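PDB 3Q15: response regulator aspartate phosphatase H from Bacillus subtilis, which dephosphorylates the sporulation phosphotransferase Spo0F and also acts on the competence regulator ComA, helping to separate competence and sporulation in time. Local coordinates for residues N217-A222 with V256-P261; I223-I228 with V242-K247; L52-L57 with K100-F105. All coordinates share one frame; numbering follows the deposited sequence.

Contact 1 of 3, residues N217-A222 with V256-P261; sequences NDRFIA and VPDLLP
Asp218 meets Val256 at the start of helix 218-235, its carbonyl O 4.4 Å from Val256 CG2, just after Asn217, the N-cap, whose OD1 takes the N-H of Phe220 in a nearly straight bond (171°), the donor standing above the amide plane. Arg219 carries the polar half of the contact. Its CA rests 3.9 Å from Val256 CG1, and that methyl also lies over one face of the guanidinium. With CG anti to the backbone N (chi1 174°) and a bend at chi3, the chain carries the guanidinium over Val256 to Asp258. There NH2 forms a salt bridge, reaching Asp258 OD2 at 2.8 Å, close to the guanidinium plane and on the syn side of the carboxylate; a weak bond runs from NH2 to Asp258 OD1. Guanidinium and carboxylate planes stand 76° apart, so the two groups grip crosswise instead of lying flat as a paired fork. One turn on, Ala222 supplies the apolar half: its CB sits 3.6 Å from Val256 CG2 and equally 3.6 Å from Leu259 CD1, a small methyl received between two branched side chains. The contact thus joins the first helix of the predicted fourth tetratricopeptide repeat to the turn leading from helix 238-255 into the predicted fifth, with Val251 of helix 238-255 also against Ala222, while Phe220 packs on helix 178-194 and Ile221 on helix 198-214.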
loop_
_atom_site.group_PDB
_atom_site.type_symbol
_atom_site.label_atom_id
_atom_site.label_comp_id
_atom_site.label_asym_id
_atom_site.label_seq_id
_atom_site.Cartn_x
_atom_site.Cartn_y
_atom_site.Cartn_z
ATOM N N ASN A 217 4.535 -33.374 4.117
ATOM C CA ASN A 217 3.171 -32.956 3.816
ATOM C C ASN A 217 2.886 -33.121 2.327
ATOM O O ASN A 217 3.346 -32.326 1.510
ATOM C CB ASN A 217 2.940 -31.507 4.255
ATOM C CG ASN A 217 1.490 -31.080 4.123
ATOM O OD1 ASN A 217 0.883 -31.218 3.061
ATOM N ND2 ASN A 217 0.923 -30.565 5.211
ATOM N N ASP A 218 2.132 -34.158 1.982
ATOM C CA ASP A 218 1.891 -34.503 0.583
ATOM C C ASP A 218 1.183 -33.399 -0.199
ATOM O O ASP A 218 1.577 -33.074 -1.321
ATOM C CB ASP A 218 1.099 -35.807 0.482
ATOM C CG ASP A 218 1.849 -36.986 1.066
ATOM O OD1 ASP A 218 1.209 -37.816 1.745
ATOM O OD2 ASP A 218 3.076 -37.085 0.844
ATOM N N ARG A 219 0.138 -32.822 0.383
ATOM C CA ARG A 219 -0.593 -31.770 -0.309
ATOM C C ARG A 219 0.349 -30.647 -0.732
ATOM O O ARG A 219 0.344 -30.231 -1.890
ATOM C CB ARG A 219 -1.736 -31.224 0.547
ATOM C CG ARG A 219 -2.441 -30.023 -0.075
ATOM C CD ARG A 219 -3.777 -29.749 0.597
ATOM N NE ARG A 219 -4.703 -30.862 0.414
ATOM C CZ ARG A 219 -5.521 -30.993 -0.625
ATOM N NH1 ARG A 219 -5.537 -30.073 -1.582
ATOM N NH2 ARG A 219 -6.326 -32.044 -0.708
ATOM N N PHE A 220 1.165 -30.168 0.202
ATOM C CA PHE A 220 2.076 -29.065 -0.087
ATOM C C PHE A 220 3.253 -29.478 -0.966
ATOM O O PHE A 220 3.888 -28.635 -1.597
ATOM C CB PHE A 220 2.563 -28.404 1.200
ATOM C CG PHE A 220 1.547 -27.500 1.829
ATOM C CD1 PHE A 220 1.166 -26.325 1.202
ATOM C CD2 PHE A 220 0.970 -27.826 3.046
ATOM C CE1 PHE A 220 0.224 -25.490 1.776
ATOM C CE2 PHE A 220 0.031 -26.996 3.627
ATOM C CZ PHE A 220 -0.344 -25.827 2.993
ATOM N N ILE A 221 3.540 -30.773 -1.003
ATOM C CA ILE A 221 4.533 -31.293 -1.931
ATOM C C ILE A 221 3.973 -31.218 -3.348
ATOM O O ILE A 221 4.643 -30.760 -4.272
ATOM C CB ILE A 221 4.929 -32.750 -1.601
ATOM C CG1 ILE A 221 5.696 -32.809 -0.279
ATOM C CG2 ILE A 221 5.776 -33.338 -2.716
ATOM C CD1 ILE A 221 6.109 -34.210 0.131
ATOM N N ALA A 222 2.731 -31.661 -3.502
ATOM C CA ALA A 222 2.051 -31.610 -4.789
ATOM C C ALA A 222 1.860 -30.171 -5.258
ATOM O O ALA A 222 2.100 -29.851 -6.423
ATOM C CB ALA A 222 0.713 -32.320 -4.699
ATOM N N VAL A 256 -3.113 -37.156 -3.344
ATOM C CA VAL A 256 -3.963 -35.962 -3.337
ATOM C C VAL A 256 -4.662 -35.725 -4.678
ATOM O O VAL A 256 -4.323 -34.790 -5.404
ATOM C CB VAL A 256 -3.172 -34.699 -2.930
ATOM C CG1 VAL A 256 -2.950 -34.677 -1.425
ATOM C CG2 VAL A 256 -1.846 -34.636 -3.671
ATOM N N PRO A 257 -5.650 -36.572 -4.999
ATOM C CA PRO A 257 -6.348 -36.566 -6.291
ATOM C C PRO A 257 -7.109 -35.275 -6.586
ATOM O O PRO A 257 -7.281 -34.928 -7.753
ATOM C CB PRO A 257 -7.334 -37.733 -6.158
ATOM C CG PRO A 257 -6.754 -38.608 -5.099
ATOM C CD PRO A 257 -6.120 -37.663 -4.130
ATOM N N ASP A 258 -7.560 -34.572 -5.553
ATOM C CA ASP A 258 -8.376 -33.380 -5.761
ATOM C C ASP A 258 -7.589 -32.248 -6.418
ATOM O O ASP A 258 -8.150 -31.206 -6.752
ATOM C CB ASP A 258 -9.012 -32.909 -4.450
ATOM C CG ASP A 258 -7.986 -32.464 -3.429
ATOM O OD1 ASP A 258 -6.875 -33.038 -3.407
ATOM O OD2 ASP A 258 -8.291 -31.540 -2.644
ATOM N N LEU A 259 -6.289 -32.458 -6.599
ATOM C CA LEU A 259 -5.445 -31.478 -7.276
ATOM C C LEU A 259 -5.312 -31.814 -8.755
ATOM O O LEU A 259 -4.808 -31.014 -9.538
ATOM C CB LEU A 259 -4.058 -31.427 -6.632
ATOM C CG LEU A 259 -3.987 -30.832 -5.227
ATOM C CD1 LEU A 259 -2.651 -31.138 -4.583
ATOM C CD2 LEU A 259 -4.244 -29.332 -5.269
ATOM N N LEU A 260 -5.779 -32.997 -9.131
ATOM C CA LEU A 260 -5.581 -33.510 -10.481
ATOM C C LEU A 260 -6.111 -32.585 -11.585
ATOM O O LEU A 260 -5.415 -32.350 -12.575
ATOM C CB LEU A 260 -6.182 -34.910 -10.609
ATOM C CG LEU A 260 -5.409 -35.900 -11.478
ATOM C CD1 LEU A 260 -3.951 -35.958 -11.052
ATOM C CD2 LEU A 260 -6.040 -37.279 -11.399
ATOM N N PRO A 261 -7.342 -32.067 -11.427
ATOM C CA PRO A 261 -7.871 -31.180 -12.471
ATOM C C PRO A 261 -6.928 -30.016 -12.767
ATOM O O PRO A 261 -6.615 -29.762 -13.927
ATOM C CB PRO A 261 -9.183 -30.666 -11.867
ATOM C CG PRO A 261 -9.612 -31.751 -10.936
ATOM C CD PRO A 261 -8.328 -32.302 -10.355
#

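Contact 2 of 3, residues I223-I228 with V242-K247; sequences ISLLNI and VEHFQK
Ile228 lays its CG2 methyl over one face of the His244 imidazole, a CH-pi contact 3.7 Å from the ring centroid to CG2 and displaced toward the CD2 side. The two helices are the antiparallel pair of a tetratricopeptide repeat, the predicted fourth of this protein, and their short segments run at 161° with axes only 8.0 Å apart. The close fit brings Leu225 O to 3.8 Å from His244 CB. The histidine ring is also met at its edge by Leu225 CD2, so two residues of one helix border it on different sides. Its ND1 is hydrogen-bonded to Met240 O one turn earlier in its own helix, which should limit the ring's rotation and keep the face turned to Ile228. Leu225 uses its other methyl on Lys247, where CD1 comes 4.1 Å from CB. Across the helix pair, toward helix 260-273, a second apolar patch forms, with Phe245 also touching Leu267 and Thr270 of that helix. Although Leu226 CB points away from the partner helix, CG anti to the backbone N (chi1 173°) swings the leucine back, and its CD1 meets the edge of the Phe245 ring, 3.7 Å from CE1.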
loop_
_atom_site.group_PDB
_atom_site.type_symbol
_atom_site.label_atom_id
_atom_site.label_comp_id
_atom_site.label_asym_id
_atom_site.label_seq_id
_atom_site.Cartn_x
_atom_site.Cartn_y
_atom_site.Cartn_z
ATOM N N ILE A 223 1.423 -29.305 -4.349
ATOM C CA ILE A 223 1.182 -27.907 -4.691
ATOM C C ILE A 223 2.475 -27.197 -5.067
ATOM O O ILE A 223 2.513 -26.437 -6.035
ATOM C CB ILE A 223 0.493 -27.143 -3.541
ATOM C CG1 ILE A 223 -0.903 -27.714 -3.283
ATOM C CG2 ILE A 223 0.397 -25.665 -3.873
ATOM C CD1 ILE A 223 -1.604 -27.108 -2.083
ATOM N N SER A 224 3.533 -27.451 -4.301
ATOM C CA SER A 224 4.844 -26.866 -4.583
ATOM C C SER A 224 5.339 -27.268 -5.965
ATOM O O SER A 224 5.859 -26.439 -6.717
ATOM C CB SER A 224 5.868 -27.295 -3.528
ATOM O OG SER A 224 5.492 -26.838 -2.237
ATOM N N LEU A 225 5.182 -28.548 -6.289
ATOM C CA LEU A 225 5.620 -29.079 -7.574
ATOM C C LEU A 225 4.810 -28.461 -8.708
ATOM O O LEU A 225 5.345 -28.151 -9.772
ATOM C CB LEU A 225 5.484 -30.602 -7.589
ATOM C CG LEU A 225 6.476 -31.390 -6.730
ATOM C CD1 LEU A 225 6.050 -32.847 -6.607
ATOM C CD2 LEU A 225 7.883 -31.294 -7.311
ATOM N N LEU A 226 3.515 -28.284 -8.468
ATOM C CA LEU A 226 2.636 -27.631 -9.429
ATOM C C LEU A 226 3.061 -26.184 -9.650
ATOM O O LEU A 226 3.138 -25.712 -10.784
ATOM C CB LEU A 226 1.192 -27.681 -8.938
ATOM C CG LEU A 226 0.164 -26.902 -9.758
ATOM C CD1 LEU A 226 0.156 -27.376 -11.202
ATOM C CD2 LEU A 226 -1.209 -27.056 -9.135
ATOM N N ASN A 227 3.336 -25.484 -8.555
ATOM C CA ASN A 227 3.774 -24.098 -8.626
ATOM C C ASN A 227 5.094 -23.952 -9.373
ATOM O O ASN A 227 5.269 -23.025 -10.163
ATOM C CB ASN A 227 3.863 -23.490 -7.223
ATOM C CG ASN A 227 2.495 -23.255 -6.607
ATOM O OD1 ASN A 227 1.484 -23.293 -7.302
ATOM N ND2 ASN A 227 2.461 -23.001 -5.305
ATOM N N ILE A 228 6.016 -24.875 -9.124
ATOM C CA ILE A 228 7.279 -24.905 -9.850
ATOM C C ILE A 228 7.038 -25.111 -11.346
ATOM O O ILE A 228 7.621 -24.413 -12.176
ATOM C CB ILE A 228 8.210 -26.011 -9.313
ATOM C CG1 ILE A 228 8.598 -25.712 -7.863
ATOM C CG2 ILE A 228 9.452 -26.133 -10.178
ATOM C CD1 ILE A 228 9.421 -26.793 -7.215
ATOM N N VAL A 242 6.932 -29.574 -17.987
ATOM C CA VAL A 242 6.274 -30.861 -18.164
ATOM C C VAL A 242 6.790 -31.869 -17.151
ATOM O O VAL A 242 6.027 -32.672 -16.613
ATOM C CB VAL A 242 6.476 -31.413 -19.585
ATOM C CG1 VAL A 242 6.156 -32.901 -19.628
ATOM C CG2 VAL A 242 5.619 -30.641 -20.575
ATOM N N GLU A 243 8.090 -31.813 -16.890
ATOM C CA GLU A 243 8.719 -32.704 -15.926
ATOM C C GLU A 243 8.096 -32.552 -14.544
ATOM O O GLU A 243 7.761 -33.538 -13.884
ATOM C CB GLU A 243 10.218 -32.424 -15.859
ATOM C CG GLU A 243 10.937 -33.168 -14.759
ATOM C CD GLU A 243 12.428 -32.921 -14.784
ATOM O OE1 GLU A 243 12.958 -32.631 -15.879
ATOM O OE2 GLU A 243 13.066 -33.010 -13.713
ATOM N N HIS A 244 7.936 -31.309 -14.106
ATOM C CA HIS A 244 7.369 -31.061 -12.792
ATOM C C HIS A 244 5.865 -31.305 -12.756
ATOM O O HIS A 244 5.346 -31.802 -11.760
ATOM C CB HIS A 244 7.735 -29.663 -12.290
ATOM C CG HIS A 244 9.178 -29.523 -11.920
ATOM N ND1 HIS A 244 10.171 -29.322 -12.853
ATOM C CD2 HIS A 244 9.800 -29.580 -10.716
ATOM C CE1 HIS A 244 11.340 -29.246 -12.241
ATOM N NE2 HIS A 244 11.141 -29.403 -10.944
ATOM N N PHE A 245 5.168 -30.972 -13.840
ATOM C CA PHE A 245 3.743 -31.277 -13.922
ATOM C C PHE A 245 3.519 -32.760 -13.648
ATOM O O PHE A 245 2.652 -33.133 -12.857
ATOM C CB PHE A 245 3.156 -30.892 -15.287
ATOM C CG PHE A 245 2.770 -29.442 -15.400
ATOM C CD1 PHE A 245 1.877 -28.873 -14.501
ATOM C CD2 PHE A 245 3.285 -28.652 -16.413
ATOM C CE1 PHE A 245 1.516 -27.537 -14.604
ATOM C CE2 PHE A 245 2.932 -27.317 -16.524
ATOM C CZ PHE A 245 2.045 -26.758 -15.618
ATOM N N GLN A 246 4.318 -33.604 -14.289
ATOM C CA GLN A 246 4.179 -35.046 -14.129
ATOM C C GLN A 246 4.555 -35.514 -12.724
ATOM O O GLN A 246 3.983 -36.475 -12.211
ATOM C CB GLN A 246 4.973 -35.786 -15.207
ATOM C CG GLN A 246 4.455 -35.490 -16.609
ATOM C CD GLN A 246 5.210 -36.222 -17.699
ATOM O OE1 GLN A 246 6.318 -36.716 -17.484
ATOM N NE2 GLN A 246 4.609 -36.297 -18.882
ATOM N N LYS A 247 5.503 -34.825 -12.100
ATOM C CA LYS A 247 5.826 -35.099 -10.705
ATOM C C LYS A 247 4.638 -34.762 -9.809
ATOM O O LYS A 247 4.282 -35.535 -8.920
ATOM C CB LYS A 247 7.063 -34.314 -10.263
ATOM C CG LYS A 247 8.368 -34.835 -10.837
ATOM C CD LYS A 247 9.558 -34.069 -10.287
ATOM C CE LYS A 247 10.868 -34.689 -10.744
ATOM N NZ LYS A 247 10.982 -36.106 -10.301
#

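Contact 3 of 3, residues L52-L57 with K100-F105; sequences LIYYSL and KYYSLF
Tyr54 and Tyr102 pass side by side, pointing opposite ways, each setting its own CB over a face of the other's ring. Tyr102 CB is 3.5 Å from the Tyr54 ring centroid, shifted toward the rim at CD1. In return Tyr54 CB lies over the Tyr102 face, 4.2 Å from the centroid. The ring planes are inclined at 38°, neither stacked nor edge-to-face, and the reciprocal CH-pi contacts carry the pair. Tyr54 has CG anti to its backbone nitrogen (chi1 -177°), which extends the ring across Tyr102 until the OH rests 3.4 Å from Ser103 CB; that hydroxyl is hydrogen-bonded to Asn17 of helix 9-24, and Asn17 also binds Ser103 O. Tyr102 runs the other way, toward Ile53 and Leu57. Leu57 CD1 meets its ring edge near the plane, 3.8 Å from CE1, while Ile53 CG2 reaches the phenol end, 3.7 Å from OH. Ser103 OG turns back to bond Lys100 O at 2.8 Å within its own helix, on the same face of that carbonyl as Leu104 N. Replacing Tyr54 by an alanine would probably uncover Tyr102 CB, take away most of the cross-helix contact and leave Asn17 without its hydroxyl partner. The helix segments cross at 133°, their axes 10.5 Å apart. Leu52, Ile53, Tyr55 and Ser56 also pack on another protein chain, with the Ile53 side chain about 7 Å from a bound magnesium ion. The pair is part of the interface by which the N-terminal three-helix bundle packs on helix 93-113, which runs into the first predicted tetratricopeptide repeat.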
loop_
_atom_site.group_PDB
_atom_site.type_symbol
_atom_site.label_atom_id
_atom_site.label_comp_id
_atom_site.label_asym_id
_atom_site.label_seq_id
_atom_site.Cartn_x
_atom_site.Cartn_y
_atom_site.Cartn_z
ATOM N N LEU A 52 -13.936 -16.780 16.168
ATOM C CA LEU A 52 -14.433 -17.447 17.370
ATOM C C LEU A 52 -13.757 -16.931 18.639
ATOM O O LEU A 52 -14.381 -16.860 19.694
ATOM C CB LEU A 52 -14.247 -18.961 17.268
ATOM C CG LEU A 52 -14.914 -19.665 16.087
ATOM C CD1 LEU A 52 -14.681 -21.164 16.172
ATOM C CD2 LEU A 52 -16.400 -19.354 16.046
ATOM N N ILE A 53 -12.477 -16.589 18.534
ATOM C CA ILE A 53 -11.753 -15.998 19.651
ATOM C C ILE A 53 -12.333 -14.631 19.973
ATOM O O ILE A 53 -12.580 -14.309 21.132
ATOM C CB ILE A 53 -10.255 -15.841 19.339
ATOM C CG1 ILE A 53 -9.596 -17.212 19.176
ATOM C CG2 ILE A 53 -9.565 -15.047 20.440
ATOM C CD1 ILE A 53 -8.110 -17.133 18.945
ATOM N N TYR A 54 -12.556 -13.831 18.934
ATOM C CA TYR A 54 -13.155 -12.509 19.089
ATOM C C TYR A 54 -14.535 -12.637 19.732
ATOM O O TYR A 54 -14.912 -11.838 20.591
ATOM C CB TYR A 54 -13.252 -11.820 17.725
ATOM C CG TYR A 54 -13.795 -10.408 17.755
ATOM C CD1 TYR A 54 -13.654 -9.603 18.879
ATOM C CD2 TYR A 54 -14.458 -9.881 16.652
ATOM C CE1 TYR A 54 -14.154 -8.310 18.898
ATOM C CE2 TYR A 54 -14.959 -8.597 16.664
ATOM C CZ TYR A 54 -14.806 -7.815 17.789
ATOM O OH TYR A 54 -15.312 -6.531 17.798
ATOM N N TYR A 55 -15.278 -13.659 19.320
ATOM C CA TYR A 55 -16.589 -13.940 19.894
ATOM C C TYR A 55 -16.508 -14.266 21.387
ATOM O O TYR A 55 -17.286 -13.740 22.185
ATOM C CB TYR A 55 -17.273 -15.086 19.143
ATOM C CG TYR A 55 -18.398 -15.732 19.921
ATOM C CD1 TYR A 55 -19.667 -15.169 19.947
ATOM C CD2 TYR A 55 -18.188 -16.904 20.635
ATOM C CE1 TYR A 55 -20.696 -15.757 20.663
ATOM C CE2 TYR A 55 -19.211 -17.499 21.354
ATOM C CZ TYR A 55 -20.462 -16.920 21.363
ATOM O OH TYR A 55 -21.478 -17.511 22.077
ATOM N N SER A 56 -15.574 -15.140 21.754
ATOM C CA SER A 56 -15.415 -15.562 23.145
ATOM C C SER A 56 -14.958 -14.421 24.048
ATOM O O SER A 56 -15.418 -14.296 25.182
ATOM C CB SER A 56 -14.445 -16.743 23.253
ATOM O OG SER A 56 -15.005 -17.907 22.675
ATOM N N LEU A 57 -14.050 -13.593 23.546
ATOM C CA LEU A 57 -13.635 -12.410 24.284
ATOM C C LEU A 57 -14.820 -11.460 24.475
ATOM O O LEU A 57 -15.003 -10.887 25.552
ATOM C CB LEU A 57 -12.489 -11.700 23.562
ATOM C CG LEU A 57 -11.175 -12.475 23.417
ATOM C CD1 LEU A 57 -10.182 -11.686 22.570
ATOM C CD2 LEU A 57 -10.580 -12.815 24.783
ATOM N N LYS A 100 -10.337 -4.078 20.612
ATOM C CA LYS A 100 -10.180 -2.967 19.693
ATOM C C LYS A 100 -9.489 -3.437 18.418
ATOM O O LYS A 100 -9.878 -3.054 17.316
ATOM C CB LYS A 100 -9.380 -1.839 20.345
ATOM C CG LYS A 100 -9.253 -0.595 19.486
ATOM C CD LYS A 100 -8.603 0.541 20.259
ATOM C CE LYS A 100 -8.683 1.851 19.489
ATOM N NZ LYS A 100 -8.052 2.975 20.237
ATOM N N TYR A 101 -8.470 -4.274 18.577
ATOM C CA TYR A 101 -7.706 -4.779 17.441
ATOM C C TYR A 101 -8.584 -5.607 16.513
ATOM O O TYR A 101 -8.549 -5.444 15.293
ATOM C CB TYR A 101 -6.520 -5.623 17.916
ATOM C CG TYR A 101 -5.916 -6.475 16.819
ATOM C CD1 TYR A 101 -6.194 -7.833 16.735
ATOM C CD2 TYR A 101 -5.084 -5.917 15.858
ATOM C CE1 TYR A 101 -5.648 -8.613 15.733
ATOM C CE2 TYR A 101 -4.538 -6.687 14.853
ATOM C CZ TYR A 101 -4.820 -8.034 14.794
ATOM O OH TYR A 101 -4.268 -8.800 13.788
ATOM N N TYR A 102 -9.375 -6.494 17.101
ATOM C CA TYR A 102 -10.270 -7.344 16.328
ATOM C C TYR A 102 -11.358 -6.547 15.611
ATOM O O TYR A 102 -11.643 -6.798 14.440
ATOM C CB TYR A 102 -10.897 -8.407 17.230
ATOM C CG TYR A 102 -10.011 -9.616 17.450
ATOM C CD1 TYR A 102 -9.927 -10.220 18.698
ATOM C CD2 TYR A 102 -9.269 -10.158 16.407
ATOM C CE1 TYR A 102 -9.125 -11.324 18.906
ATOM C CE2 TYR A 102 -8.463 -11.266 16.604
ATOM C CZ TYR A 102 -8.397 -11.844 17.860
ATOM O OH TYR A 102 -7.604 -12.943 18.080
ATOM N N SER A 103 -11.965 -5.592 16.311
ATOM C CA SER A 103 -13.053 -4.818 15.725
ATOM C C SER A 103 -12.582 -4.113 14.457
ATOM O O SER A 103 -13.299 -4.070 13.463
ATOM C CB SER A 103 -13.620 -3.802 16.726
ATOM O OG SER A 103 -12.659 -2.808 17.049
ATOM N N LEU A 104 -11.368 -3.573 14.508
ATOM C CA LEU A 104 -10.768 -2.880 13.374
ATOM C C LEU A 104 -10.340 -3.861 12.286
ATOM O O LEU A 104 -10.491 -3.592 11.093
ATOM C CB LEU A 104 -9.558 -2.066 13.837
ATOM C CG LEU A 104 -9.829 -0.880 14.765
ATOM C CD1 LEU A 104 -8.542 -0.401 15.420
ATOM C CD2 LEU A 104 -10.510 0.252 13.999
ATOM N N PHE A 105 -9.798 -4.999 12.705
ATOM C CA PHE A 105 -9.321 -6.000 11.766
ATOM C C PHE A 105 -10.469 -6.554 10.938
ATOM O O PHE A 105 -10.438 -6.506 9.709
ATOM C CB PHE A 105 -8.598 -7.141 12.488
ATOM C CG PHE A 105 -8.187 -8.264 11.574
ATOM C CD1 PHE A 105 -6.977 -8.217 10.894
ATOM C CD2 PHE A 105 -9.019 -9.357 11.380
ATOM C CE1 PHE A 105 -6.597 -9.247 10.043
ATOM C CE2 PHE A 105 -8.648 -10.391 10.529
ATOM C CZ PHE A 105 -7.434 -10.336 9.859
#

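In the fold
From the N terminus, contact 3 comes first: helix 93-113 returns to helix 49-67 of the three-helix bundle, closing a loop of some forty residues and tying the bundle to the start of the repeat region. Only after it is complete does the chain reach helix 218-235, which serves both other contacts. Contact 2 closes a short hairpin with helix 238-255, and contact 1 encloses that hairpin by bringing in the turn before helix 260-273. These two touch through Leu259 and Ile223, their centres 10 Å apart, linking successive repeats. Contact 3 stands apart, its centre about 34 Å from that of contact 1 and 39 Å from that of contact 2.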